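Local coordinates for protein AHL synthase (Burkholderia glumae, PDB 3P2H) that probably makes N-acyl-homoserine lactone quorum-sensing signals from S-adenosyl-L-methionine and a fatty acyl group carried on acyl carrier protein, at residues Y22-F27 against R102-T106; M1-E7 against T52-R58; F83-A88 against A161-I167. The protein carries 3 engineered substitutions. All coordinates share one frame; numbering follows the deposited sequence.

Contact 1 of 3, residues Y22-F27 against R102-T106; sequences YRYRVF and RFAAT. With NOO (N-(3-oxocyclohex-1-en-1-yl)octanamide), chain C; MTA (5'-deoxy-5'-methylthioadenosine), chain B.
Arg102 lies against Phe27 and Arg23 of the helix and reaches the bound MTA. Arg102 CB is 4.1 Å from Phe27 CZ. Arg102 CG lies above the Arg23 guanidinium, 3.8 Å from Arg23 CZ. The chain bends at chi2 (-61°), and Arg102 CD comes to 3.8 Å from the centroid of the Phe27 ring, a CH-pi contact over the face. Val26 CG1 covers the opposite face of that ring. Arg102 NE is 3.5 Å from Arg23 NH2. Glu43 OE1 forms salt bridges with NE of both arginines, and Arg23 NH1 pairs with Asp48. At the tip, Arg102 NH1 and NH2 give weak hydrogen bonds to N7 of MTA, while Asp45 pairs with NH1. The helix and strand 103-105 cross at 88° in an acetyltransferase-like fold. Phe27, Arg102, Phe103 and Ala104 line the pocket of the inhibitor NOO; Arg102 also belongs to the MTA pocket. Phe27 CE1 meets NOO C4 at 3.3 Å, and Phe103 N gives NOO O8 a weak hydrogen bond. Ala104 CB touches Val26 CG1 and NOO C5. Just past strand 103-105, Thr106 OG1 and Tyr22 OH share a hydrogen bond of 2.6 Å, with OG1 at the tyrosine ring's edge.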
loop_
_atom_site.group_PDB
_atom_site.type_symbol
_atom_site.label_atom_id
_atom_site.label_comp_id
_atom_site.label_asym_id
_atom_site.label_seq_id
_atom_site.Cartn_x
_atom_site.Cartn_y
_atom_site.Cartn_z
ATOM N N TYR A 22 3.699 -14.425 1.042
ATOM C CA TYR A 22 4.178 -13.535 -0.002
ATOM C C TYR A 22 4.834 -12.318 0.628
ATOM O O TYR A 22 5.870 -11.856 0.163
ATOM C CB TYR A 22 3.041 -13.079 -0.905
ATOM C CG TYR A 22 3.507 -12.114 -1.970
ATOM C CD1 TYR A 22 4.287 -12.550 -3.045
ATOM C CD2 TYR A 22 3.190 -10.762 -1.895
ATOM C CE1 TYR A 22 4.735 -11.655 -4.015
ATOM C CE2 TYR A 22 3.634 -9.864 -2.856
ATOM C CZ TYR A 22 4.402 -10.315 -3.912
ATOM O OH TYR A 22 4.834 -9.422 -4.858
ATOM N N ARG A 23 4.230 -11.797 1.692
ATOM C CA ARG A 23 4.803 -10.639 2.360
ATOM C C ARG A 23 6.134 -10.991 3.014
ATOM O O ARG A 23 7.061 -10.183 3.008
ATOM C CB ARG A 23 3.814 -10.068 3.384
ATOM C CG ARG A 23 2.787 -9.143 2.737
ATOM C CD ARG A 23 1.685 -8.711 3.689
ATOM N NE ARG A 23 2.187 -8.121 4.923
ATOM C CZ ARG A 23 1.407 -7.559 5.838
ATOM N NH1 ARG A 23 0.097 -7.508 5.640
ATOM N NH2 ARG A 23 1.927 -7.067 6.952
ATOM N N TYR A 24 6.235 -12.196 3.566
ATOM C CA TYR A 24 7.482 -12.618 4.190
ATOM C C TYR A 24 8.599 -12.616 3.149
ATOM O O TYR A 24 9.684 -12.091 3.380
ATOM C CB TYR A 24 7.370 -14.030 4.766
ATOM C CG TYR A 24 8.669 -14.501 5.390
ATOM C CD1 TYR A 24 9.009 -14.135 6.694
ATOM C CD2 TYR A 24 9.590 -15.252 4.656
ATOM C CE1 TYR A 24 10.236 -14.498 7.253
ATOM C CE2 TYR A 24 10.824 -15.621 5.204
ATOM C CZ TYR A 24 11.139 -15.237 6.505
ATOM O OH TYR A 24 12.356 -15.566 7.057
ATOM N N ARG A 25 8.324 -13.215 2.000
ATOM C CA ARG A 25 9.317 -13.296 0.940
ATOM C C ARG A 25 9.769 -11.935 0.412
ATOM O O ARG A 25 10.940 -11.744 0.102
ATOM C CB ARG A 25 8.777 -14.171 -0.194
ATOM C CG ARG A 25 8.657 -15.641 0.219
ATOM C CD ARG A 25 8.059 -16.503 -0.878
ATOM N NE ARG A 25 6.600 -16.505 -0.842
ATOM C CZ ARG A 25 5.837 -16.515 -1.929
ATOM N NH1 ARG A 25 6.406 -16.520 -3.127
ATOM N NH2 ARG A 25 4.511 -16.520 -1.825
ATOM N N VAL A 26 8.848 -10.984 0.328
ATOM C CA VAL A 26 9.190 -9.659 -0.173
ATOM C C VAL A 26 9.852 -8.750 0.868
ATOM O O VAL A 26 10.971 -8.268 0.674
ATOM C CB VAL A 26 7.942 -8.923 -0.710
ATOM C CG1 VAL A 26 8.314 -7.495 -1.103
ATOM C CG2 VAL A 26 7.369 -9.665 -1.905
ATOM N N PHE A 27 9.157 -8.524 1.977
ATOM C CA PHE A 27 9.655 -7.633 3.009
ATOM C C PHE A 27 10.750 -8.168 3.909
ATOM O O PHE A 27 11.571 -7.398 4.398
ATOM C CB PHE A 27 8.469 -7.128 3.830
ATOM C CG PHE A 27 7.434 -6.450 2.990
ATOM C CD1 PHE A 27 7.641 -5.157 2.523
ATOM C CD2 PHE A 27 6.302 -7.136 2.577
ATOM C CE1 PHE A 27 6.734 -4.565 1.651
ATOM C CE2 PHE A 27 5.392 -6.548 1.701
ATOM C CZ PHE A 27 5.610 -5.263 1.239
ATOM N N ARG A 102 2.621 -1.680 2.875
ATOM C CA ARG A 102 2.962 -3.012 2.393
ATOM C C ARG A 102 2.566 -3.147 0.925
ATOM O O ARG A 102 1.818 -4.047 0.543
ATOM C CB ARG A 102 2.259 -4.083 3.238
ATOM C CG ARG A 102 2.744 -4.173 4.688
ATOM C CD ARG A 102 4.231 -4.523 4.775
ATOM N NE ARG A 102 4.628 -4.953 6.116
ATOM C CZ ARG A 102 4.743 -4.151 7.174
ATOM N NH1 ARG A 102 5.106 -4.652 8.348
ATOM N NH2 ARG A 102 4.507 -2.847 7.062
ATOM N N PHE A 103 3.073 -2.231 0.112
ATOM C CA PHE A 103 2.783 -2.208 -1.313
ATOM C C PHE A 103 3.955 -2.807 -2.080
ATOM O O PHE A 103 5.084 -2.342 -1.959
ATOM C CB PHE A 103 2.549 -0.767 -1.774
ATOM C CG PHE A 103 2.131 -0.646 -3.210
ATOM C CD1 PHE A 103 0.817 -0.875 -3.588
ATOM C CD2 PHE A 103 3.058 -0.288 -4.189
ATOM C CE1 PHE A 103 0.426 -0.749 -4.917
ATOM C CE2 PHE A 103 2.675 -0.161 -5.527
ATOM C CZ PHE A 103 1.355 -0.391 -5.888
ATOM N N ALA A 104 3.678 -3.836 -2.872
ATOM C CA ALA A 104 4.719 -4.494 -3.650
ATOM C C ALA A 104 4.145 -5.195 -4.877
ATOM O O ALA A 104 2.979 -5.604 -4.889
ATOM C CB ALA A 104 5.449 -5.503 -2.775
ATOM N N ALA A 105 4.979 -5.338 -5.901
ATOM C CA ALA A 105 4.589 -6.005 -7.135
ATOM C C ALA A 105 5.771 -6.829 -7.649
ATOM O O ALA A 105 6.901 -6.343 -7.695
ATOM C CB ALA A 105 4.174 -4.983 -8.172
ATOM N N THR A 106 5.501 -8.078 -8.013
ATOM C CA THR A 106 6.517 -8.989 -8.534
ATOM C C THR A 106 6.338 -9.147 -10.046
ATOM O O THR A 106 6.868 -8.362 -10.831
ATOM C CB THR A 106 6.400 -10.391 -7.899
ATOM O OG1 THR A 106 6.600 -10.300 -6.485
ATOM C CG2 THR A 106 7.445 -11.331 -8.495
HETATM C C1 NOO C . 8.945 -1.510 -3.014
HETATM O O1 NOO C . 9.697 -1.050 -3.867
HETATM C C2 NOO C . 7.935 -0.649 -2.266
HETATM C C3 NOO C . 7.535 -0.937 -0.954
HETATM C C4 NOO C . 7.983 -2.287 -0.357
HETATM C C5 NOO C . 8.178 -3.446 -1.414
HETATM C C6 NOO C . 9.035 -3.025 -2.647
HETATM N N7 NOO C . 6.739 -0.062 -0.101
HETATM C C8 NOO C . 5.633 -0.244 0.771
HETATM O O8 NOO C . 5.584 -1.079 1.669
HETATM C C9 NOO C . 4.385 0.653 0.619
HETATM C C10 NOO C . 4.440 1.922 -0.269
HETATM C C11 NOO C . 3.433 2.976 0.267
HETATM C C12 NOO C . 2.715 3.739 -0.860
HETATM C C13 NOO C . 1.820 4.861 -0.289
HETATM C C14 NOO C . 1.726 6.058 -1.253
HETATM C C15 NOO C . 0.663 7.064 -0.802
HETATM C CS MTA B . 8.017 1.309 5.564
HETATM S "S5'" MTA B . 9.743 1.873 5.653
HETATM C "C5'" MTA B . 10.602 0.312 6.015
HETATM C "C4'" MTA B . 10.890 0.142 7.508
HETATM O "O4'" MTA B . 9.612 0.108 8.204
HETATM C "C2'" MTA B . 10.554 -2.001 8.572
HETATM O "O2'" MTA B . 11.111 -2.984 9.450
HETATM C "C3'" MTA B . 11.605 -1.199 7.727
HETATM O "O3'" MTA B . 12.783 -0.980 8.513
HETATM C "C1'" MTA B . 9.763 -0.874 9.263
HETATM N N9 MTA B . 8.418 -1.309 9.693
HETATM C C8 MTA B . 7.404 -1.792 8.901
HETATM N N7 MTA B . 6.353 -2.078 9.607
HETATM C C5 MTA B . 6.614 -1.796 10.910
HETATM C C6 MTA B . 5.877 -1.891 12.137
HETATM N N6 MTA B . 4.578 -2.368 12.130
HETATM N N1 MTA B . 6.479 -1.501 13.308
HETATM C C2 MTA B . 7.760 -1.027 13.339
HETATM N N3 MTA B . 8.471 -0.934 12.177
HETATM C C4 MTA B . 7.959 -1.294 10.976
#

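Contact 2 of 3, residues M1-E7 against T52-R58; sequences MQTFVHE and TVYVLGR
This is an antiparallel strand pair at one end of the central mixed sheet, where strand 2-6 pairs with strand 53-58. Six backbone hydrogen bonds hold it. They come in twos at the hydrogen-bonded pairs Gln2-Arg58, Phe4-Leu56 and His6-Tyr54. Phe4 N to Leu56 O is the shortest, at 2.7 Å. Thr3-Gly57 and Val5-Val55 are the non-hydrogen-bonded pairs between them, with CA-H...O contacts alongside.

On the face that carries Phe4, His6, Leu56 and Arg58, the arginine crosses the phenylalanine at about a right angle. Arg58 CD lies over the Phe4 ring, 4.0 Å from its centroid, in a CH-pi contact. The guanidinium plane stands 87° from the ring plane, and its charge is too far off for more than a weak cation-pi attraction. Arg58 is extended from CG to NE, which carries NE out to a water. Arg58 NE gives this water a hydrogen bond of 3.0 Å, and His6 NE2 is hydrogen-bonded to it at 2.8 Å. The water lies in the plane of both flat groups, at their edges, and so links the two side chains. His6 CD2 meets Leu56 CG at 4.0 Å.

On the other face, Val5 CG2 and Val55 CG2 are 4.2 Å apart, and the two valines run alongside each other in the same direction. Met1 SD packs on Gly57 CA at 3.9 Å.

Helix 13-30 packs on the strand 53-58 part of the first face: Leu19 touches Tyr54 and Leu56, and Glu18 forms a salt bridge with Arg58 NH1, which also hydrogen-bonds Gly62 O. Helix 120-133 covers the second face, with Ala126 on Thr3 and Met123 on Val55. Beyond strand 53-58, the sheet continues into strand 64-72.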
loop_
_atom_site.group_PDB
_atom_site.type_symbol
_atom_site.label_atom_id
_atom_site.label_comp_id
_atom_site.label_asym_id
_atom_site.label_seq_id
_atom_site.Cartn_x
_atom_site.Cartn_y
_atom_site.Cartn_z
ATOM N N MET A 1 -1.331 -8.971 -14.781
ATOM C CA MET A 1 -1.892 -9.628 -13.570
ATOM C C MET A 1 -3.365 -9.280 -13.377
ATOM O O MET A 1 -3.911 -8.414 -14.059
ATOM C CB MET A 1 -1.113 -9.190 -12.330
ATOM C CG MET A 1 -1.149 -7.689 -12.098
ATOM S SD MET A 1 -0.921 -7.289 -10.370
ATOM C CE MET A 1 0.880 -7.254 -10.261
ATOM N N GLN A 2 -4.000 -9.969 -12.438
ATOM C CA GLN A 2 -5.402 -9.747 -12.117
ATOM C C GLN A 2 -5.413 -9.357 -10.639
ATOM O O GLN A 2 -4.689 -9.945 -9.840
ATOM C CB GLN A 2 -6.196 -11.037 -12.358
ATOM C CG GLN A 2 -7.693 -10.918 -12.152
ATOM C CD GLN A 2 -8.474 -11.917 -12.997
ATOM O OE1 GLN A 2 -8.317 -13.131 -12.852
ATOM N NE2 GLN A 2 -9.316 -11.406 -13.890
ATOM N N THR A 3 -6.219 -8.366 -10.277
ATOM C CA THR A 3 -6.258 -7.911 -8.891
ATOM C C THR A 3 -7.496 -8.367 -8.120
ATOM O O THR A 3 -8.590 -8.479 -8.678
ATOM C CB THR A 3 -6.155 -6.379 -8.823
ATOM O OG1 THR A 3 -7.291 -5.799 -9.469
ATOM C CG2 THR A 3 -4.881 -5.901 -9.528
ATOM N N PHE A 4 -7.299 -8.627 -6.831
ATOM C CA PHE A 4 -8.360 -9.088 -5.942
ATOM C C PHE A 4 -8.355 -8.255 -4.673
ATOM O O PHE A 4 -7.368 -8.244 -3.940
ATOM C CB PHE A 4 -8.136 -10.556 -5.563
ATOM C CG PHE A 4 -8.115 -11.487 -6.734
ATOM C CD1 PHE A 4 -7.036 -11.494 -7.617
ATOM C CD2 PHE A 4 -9.184 -12.343 -6.973
ATOM C CE1 PHE A 4 -7.025 -12.340 -8.717
ATOM C CE2 PHE A 4 -9.179 -13.193 -8.077
ATOM C CZ PHE A 4 -8.100 -13.191 -8.947
ATOM N N VAL A 5 -9.458 -7.558 -4.418
ATOM C CA VAL A 5 -9.578 -6.729 -3.227
ATOM C C VAL A 5 -10.424 -7.439 -2.169
ATOM O O VAL A 5 -11.574 -7.813 -2.417
ATOM C CB VAL A 5 -10.219 -5.369 -3.559
ATOM C CG1 VAL A 5 -10.288 -4.509 -2.316
ATOM C CG2 VAL A 5 -9.411 -4.670 -4.639
ATOM N N HIS A 6 -9.840 -7.617 -0.990
ATOM C CA HIS A 6 -10.506 -8.279 0.122
ATOM C C HIS A 6 -10.858 -7.235 1.179
ATOM O O HIS A 6 -9.971 -6.683 1.829
ATOM C CB HIS A 6 -9.575 -9.336 0.723
ATOM C CG HIS A 6 -9.154 -10.398 -0.246
ATOM N ND1 HIS A 6 -9.840 -11.587 -0.396
ATOM C CD2 HIS A 6 -8.131 -10.444 -1.133
ATOM C CE1 HIS A 6 -9.257 -12.316 -1.331
ATOM N NE2 HIS A 6 -8.217 -11.646 -1.795
ATOM N N GLU A 7 -12.150 -6.959 1.337
ATOM C CA GLU A 7 -12.615 -5.974 2.316
ATOM C C GLU A 7 -13.845 -6.468 3.076
ATOM O O GLU A 7 -14.738 -5.683 3.395
ATOM C CB GLU A 7 -12.923 -4.640 1.614
ATOM C CG GLU A 7 -13.744 -4.781 0.351
ATOM C CD GLU A 7 -13.831 -3.498 -0.472
ATOM O OE1 GLU A 7 -14.007 -3.610 -1.701
ATOM O OE2 GLU A 7 -13.743 -2.386 0.091
ATOM N N THR A 52 -8.752 -4.394 8.295
ATOM C CA THR A 52 -7.758 -4.018 7.297
ATOM C C THR A 52 -8.224 -4.433 5.908
ATOM O O THR A 52 -8.834 -5.484 5.745
ATOM C CB THR A 52 -6.402 -4.693 7.587
ATOM O OG1 THR A 52 -5.961 -4.326 8.899
ATOM C CG2 THR A 52 -5.360 -4.256 6.571
ATOM N N VAL A 53 -7.950 -3.595 4.913
ATOM C CA VAL A 53 -8.334 -3.896 3.535
ATOM C C VAL A 53 -7.081 -4.342 2.793
ATOM O O VAL A 53 -6.016 -3.748 2.963
ATOM C CB VAL A 53 -8.940 -2.655 2.831
ATOM C CG1 VAL A 53 -9.225 -2.959 1.366
ATOM C CG2 VAL A 53 -10.223 -2.245 3.539
ATOM N N TYR A 54 -7.203 -5.395 1.987
ATOM C CA TYR A 54 -6.055 -5.913 1.242
ATOM C C TYR A 54 -6.291 -6.059 -0.254
ATOM O O TYR A 54 -7.394 -6.373 -0.707
ATOM C CB TYR A 54 -5.641 -7.288 1.770
ATOM C CG TYR A 54 -5.200 -7.319 3.209
ATOM C CD1 TYR A 54 -3.939 -6.859 3.587
ATOM C CD2 TYR A 54 -6.048 -7.816 4.196
ATOM C CE1 TYR A 54 -3.531 -6.896 4.918
ATOM C CE2 TYR A 54 -5.655 -7.859 5.527
ATOM C CZ TYR A 54 -4.400 -7.399 5.883
ATOM O OH TYR A 54 -4.022 -7.448 7.202
ATOM N N VAL A 55 -5.226 -5.842 -1.013
ATOM C CA VAL A 55 -5.267 -5.992 -2.452
ATOM C C VAL A 55 -4.215 -7.043 -2.783
ATOM O O VAL A 55 -3.080 -6.943 -2.327
ATOM C CB VAL A 55 -4.894 -4.682 -3.185
ATOM C CG1 VAL A 55 -4.929 -4.906 -4.703
ATOM C CG2 VAL A 55 -5.840 -3.561 -2.783
ATOM N N LEU A 56 -4.595 -8.062 -3.547
ATOM C CA LEU A 56 -3.649 -9.100 -3.951
ATOM C C LEU A 56 -3.650 -9.189 -5.470
ATOM O O LEU A 56 -4.704 -9.136 -6.098
ATOM C CB LEU A 56 -4.035 -10.479 -3.390
ATOM C CG LEU A 56 -4.221 -10.713 -1.890
ATOM C CD1 LEU A 56 -4.136 -12.207 -1.614
ATOM C CD2 LEU A 56 -3.157 -9.988 -1.103
ATOM N N GLY A 57 -2.468 -9.305 -6.055
ATOM C CA GLY A 57 -2.377 -9.444 -7.495
ATOM C C GLY A 57 -1.977 -10.883 -7.734
ATOM O O GLY A 57 -1.145 -11.402 -7.000
ATOM N N ARG A 58 -2.571 -11.536 -8.727
ATOM C CA ARG A 58 -2.241 -12.936 -9.024
ATOM C C ARG A 58 -1.855 -13.105 -10.493
ATOM O O ARG A 58 -2.457 -12.497 -11.368
ATOM C CB ARG A 58 -3.429 -13.845 -8.687
ATOM C CG ARG A 58 -3.745 -13.922 -7.190
ATOM C CD ARG A 58 -5.005 -14.730 -6.926
ATOM N NE ARG A 58 -5.342 -14.833 -5.506
ATOM C CZ ARG A 58 -4.777 -15.682 -4.653
ATOM N NH1 ARG A 58 -3.829 -16.521 -5.059
ATOM N NH2 ARG A 58 -5.177 -15.708 -3.392
HETATM O O HOH W 1 -7.148 -13.494 -3.577
HETATM O O HOH W 2 -9.584 -8.179 3.942
#

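Contact 3 of 3, residues F83-A88 against A161-I167; sequences FPHLLA and AGAPVSI. With MTA (5'-deoxy-5'-methylthioadenosine), chain B.
The backbones of the two segments come closest at Leu87 and Gly162, with their CA atoms 4.6 Å apart, and Ala88 N gives Ala161 O a hydrogen bond of 3.0 Å. The contact joins a loop containing a 3-10 turn, at 84-86, to strand 165-167 and the link that leads to it from strand 157-160. Both of those strands pair with strand 170-178 in the mixed sheet of the acetyltransferase-like fold. Gly162 CA meets Leu86 O at 3.4 Å in a nearly straight CA-H...O contact. A water donates hydrogen bonds to Leu86 O and to Ala163 O, bridging the segments a second time.

Leu86 is the main side chain here. With chi2 near 180° (-171°), its two methyls are set toward different partners. Leu86 CD2 presses on Val165 CG1 at 3.3 Å, tighter than usual for carbon atoms, and the two side chains cross at about a right angle. Leu86 CD1 meets Ile167 CD1 at 4.2 Å. Leu86 also packs on Val142 of strand 138-144. Leu87 CD2 rests on Ala161 CB at 3.8 Å, and both residues touch Ala174. At the pocket end, Phe83 CE1 approaches Ile167 CD1. The same phenylalanine ring turns its edge to the ribose of MTA, where Phe83 CE2 is 3.4 Å from O4'.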
loop_
_atom_site.group_PDB
_atom_site.type_symbol
_atom_site.label_atom_id
_atom_site.label_comp_id
_atom_site.label_asym_id
_atom_site.label_seq_id
_atom_site.Cartn_x
_atom_site.Cartn_y
_atom_site.Cartn_z
ATOM N N PHE A 83 6.220 6.093 12.294
ATOM C CA PHE A 83 7.078 7.083 11.654
ATOM C C PHE A 83 6.493 8.492 11.544
ATOM O O PHE A 83 6.579 9.125 10.493
ATOM C CB PHE A 83 7.463 6.584 10.262
ATOM C CG PHE A 83 8.206 5.279 10.270
ATOM C CD1 PHE A 83 9.462 5.180 10.867
ATOM C CD2 PHE A 83 7.656 4.149 9.679
ATOM C CE1 PHE A 83 10.162 3.975 10.875
ATOM C CE2 PHE A 83 8.347 2.936 9.679
ATOM C CZ PHE A 83 9.605 2.851 10.280
ATOM N N PRO A 84 5.922 9.019 12.636
ATOM C CA PRO A 84 5.344 10.366 12.575
ATOM C C PRO A 84 6.345 11.481 12.273
ATOM O O PRO A 84 5.974 12.533 11.744
ATOM C CB PRO A 84 4.710 10.525 13.954
ATOM C CG PRO A 84 5.639 9.742 14.831
ATOM C CD PRO A 84 5.878 8.492 14.011
ATOM N N HIS A 85 7.610 11.246 12.611
ATOM C CA HIS A 85 8.660 12.237 12.398
ATOM C C HIS A 85 9.028 12.413 10.926
ATOM O O HIS A 85 9.805 13.301 10.575
ATOM C CB HIS A 85 9.906 11.861 13.211
ATOM C CG HIS A 85 10.386 10.461 12.975
ATOM N ND1 HIS A 85 11.017 10.072 11.812
ATOM C CD2 HIS A 85 10.307 9.350 13.748
ATOM C CE1 HIS A 85 11.304 8.784 11.878
ATOM N NE2 HIS A 85 10.885 8.322 13.042
ATOM N N LEU A 86 8.471 11.573 10.062
ATOM C CA LEU A 86 8.760 11.683 8.638
ATOM C C LEU A 86 7.869 12.735 8.011
ATOM O O LEU A 86 8.092 13.146 6.878
ATOM C CB LEU A 86 8.530 10.348 7.923
ATOM C CG LEU A 86 9.507 9.197 8.182
ATOM C CD1 LEU A 86 9.197 8.063 7.211
ATOM C CD2 LEU A 86 10.930 9.662 8.001
ATOM N N LEU A 87 6.866 13.172 8.765
ATOM C CA LEU A 87 5.906 14.153 8.284
ATOM C C LEU A 87 6.257 15.604 8.540
ATOM O O LEU A 87 6.814 15.956 9.585
ATOM C CB LEU A 87 4.532 13.875 8.886
ATOM C CG LEU A 87 3.814 12.621 8.392
ATOM C CD1 LEU A 87 2.539 12.436 9.197
ATOM C CD2 LEU A 87 3.507 12.746 6.904
ATOM N N ALA A 88 5.913 16.447 7.571
ATOM C CA ALA A 88 6.157 17.873 7.684
ATOM C C ALA A 88 5.177 18.372 8.732
ATOM O O ALA A 88 5.522 19.191 9.583
ATOM C CB ALA A 88 5.897 18.553 6.350
ATOM N N ALA A 161 4.815 14.442 1.455
ATOM C CA ALA A 161 4.203 14.856 2.717
ATOM C C ALA A 161 5.315 15.171 3.717
ATOM O O ALA A 161 5.054 15.617 4.833
ATOM C CB ALA A 161 3.309 13.744 3.266
ATOM N N GLY A 162 6.556 14.934 3.295
ATOM C CA GLY A 162 7.716 15.193 4.136
ATOM C C GLY A 162 9.009 15.110 3.336
ATOM O O GLY A 162 8.996 14.742 2.161
ATOM N N ALA A 163 10.129 15.452 3.966
ATOM C CA ALA A 163 11.419 15.406 3.289
ATOM C C ALA A 163 11.914 13.967 3.251
ATOM O O ALA A 163 11.648 13.195 4.166
ATOM C CB ALA A 163 12.436 16.296 4.026
ATOM N N PRO A 164 12.635 13.585 2.185
ATOM C CA PRO A 164 13.151 12.220 2.071
ATOM C C PRO A 164 14.227 11.907 3.107
ATOM O O PRO A 164 14.971 12.784 3.536
ATOM C CB PRO A 164 13.676 12.166 0.638
ATOM C CG PRO A 164 14.074 13.575 0.373
ATOM C CD PRO A 164 12.942 14.363 0.974
ATOM N N VAL A 165 14.290 10.644 3.504
ATOM C CA VAL A 165 15.252 10.194 4.497
ATOM C C VAL A 165 15.639 8.761 4.157
ATOM O O VAL A 165 14.849 8.018 3.575
ATOM C CB VAL A 165 14.627 10.234 5.909
ATOM C CG1 VAL A 165 13.457 9.275 5.975
ATOM C CG2 VAL A 165 15.661 9.897 6.957
ATOM N N SER A 166 16.864 8.385 4.497
ATOM C CA SER A 166 17.332 7.035 4.230
ATOM C C SER A 166 17.259 6.256 5.541
ATOM O O SER A 166 17.958 6.577 6.504
ATOM C CB SER A 166 18.766 7.074 3.698
ATOM O OG SER A 166 19.238 5.777 3.366
ATOM N N ILE A 167 16.394 5.246 5.578
ATOM C CA ILE A 167 16.224 4.431 6.776
ATOM C C ILE A 167 16.909 3.081 6.603
ATOM O O ILE A 167 16.517 2.279 5.755
ATOM C CB ILE A 167 14.732 4.204 7.088
ATOM C CG1 ILE A 167 14.041 5.552 7.316
ATOM C CG2 ILE A 167 14.584 3.316 8.313
ATOM C CD1 ILE A 167 12.540 5.457 7.448
HETATM C CS MTA B . 8.017 1.309 5.564
HETATM S "S5'" MTA B . 9.743 1.873 5.653
HETATM C "C5'" MTA B . 10.602 0.312 6.015
HETATM C "C4'" MTA B . 10.890 0.142 7.508
HETATM O "O4'" MTA B . 9.612 0.108 8.204
HETATM C "C2'" MTA B . 10.554 -2.001 8.572
HETATM O "O2'" MTA B . 11.111 -2.984 9.450
HETATM C "C3'" MTA B . 11.605 -1.199 7.727
HETATM O "O3'" MTA B . 12.783 -0.980 8.513
HETATM C "C1'" MTA B . 9.763 -0.874 9.263
HETATM N N9 MTA B . 8.418 -1.309 9.693
HETATM C C8 MTA B . 7.404 -1.792 8.901
HETATM N N7 MTA B . 6.353 -2.078 9.607
HETATM C C5 MTA B . 6.614 -1.796 10.910
HETATM C C6 MTA B . 5.877 -1.891 12.137
HETATM N N6 MTA B . 4.578 -2.368 12.130
HETATM N N1 MTA B . 6.479 -1.501 13.308
HETATM C C2 MTA B . 7.760 -1.027 13.339
HETATM N N3 MTA B . 8.471 -0.934 12.177
HETATM C C4 MTA B . 7.959 -1.294 10.976
HETATM O O HOH W 3 9.148 12.063 4.589
#

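In the fold
From the N terminus, strand 2-6 leads into helix 13-30, and strand 53-58 follows that helix. Contact 2 closes this first loop and adds strand 2-6 to the edge of the sheet. Contact 1 starts from the helix inside it and closes a longer loop, holding helix 13-30 to strand 97-105, so contacts 1 and 2 cross. They touch where Arg23 meets Tyr54. Contact 3 opens within the loop of contact 1 and crosses it. It holds the loop after helix 78-81 to strand 165-167 and the turn before it. Contacts 1 and 3 do not touch, but both reach MTA. Contacts 2 and 3 are in series, about 27 Å apart between centres.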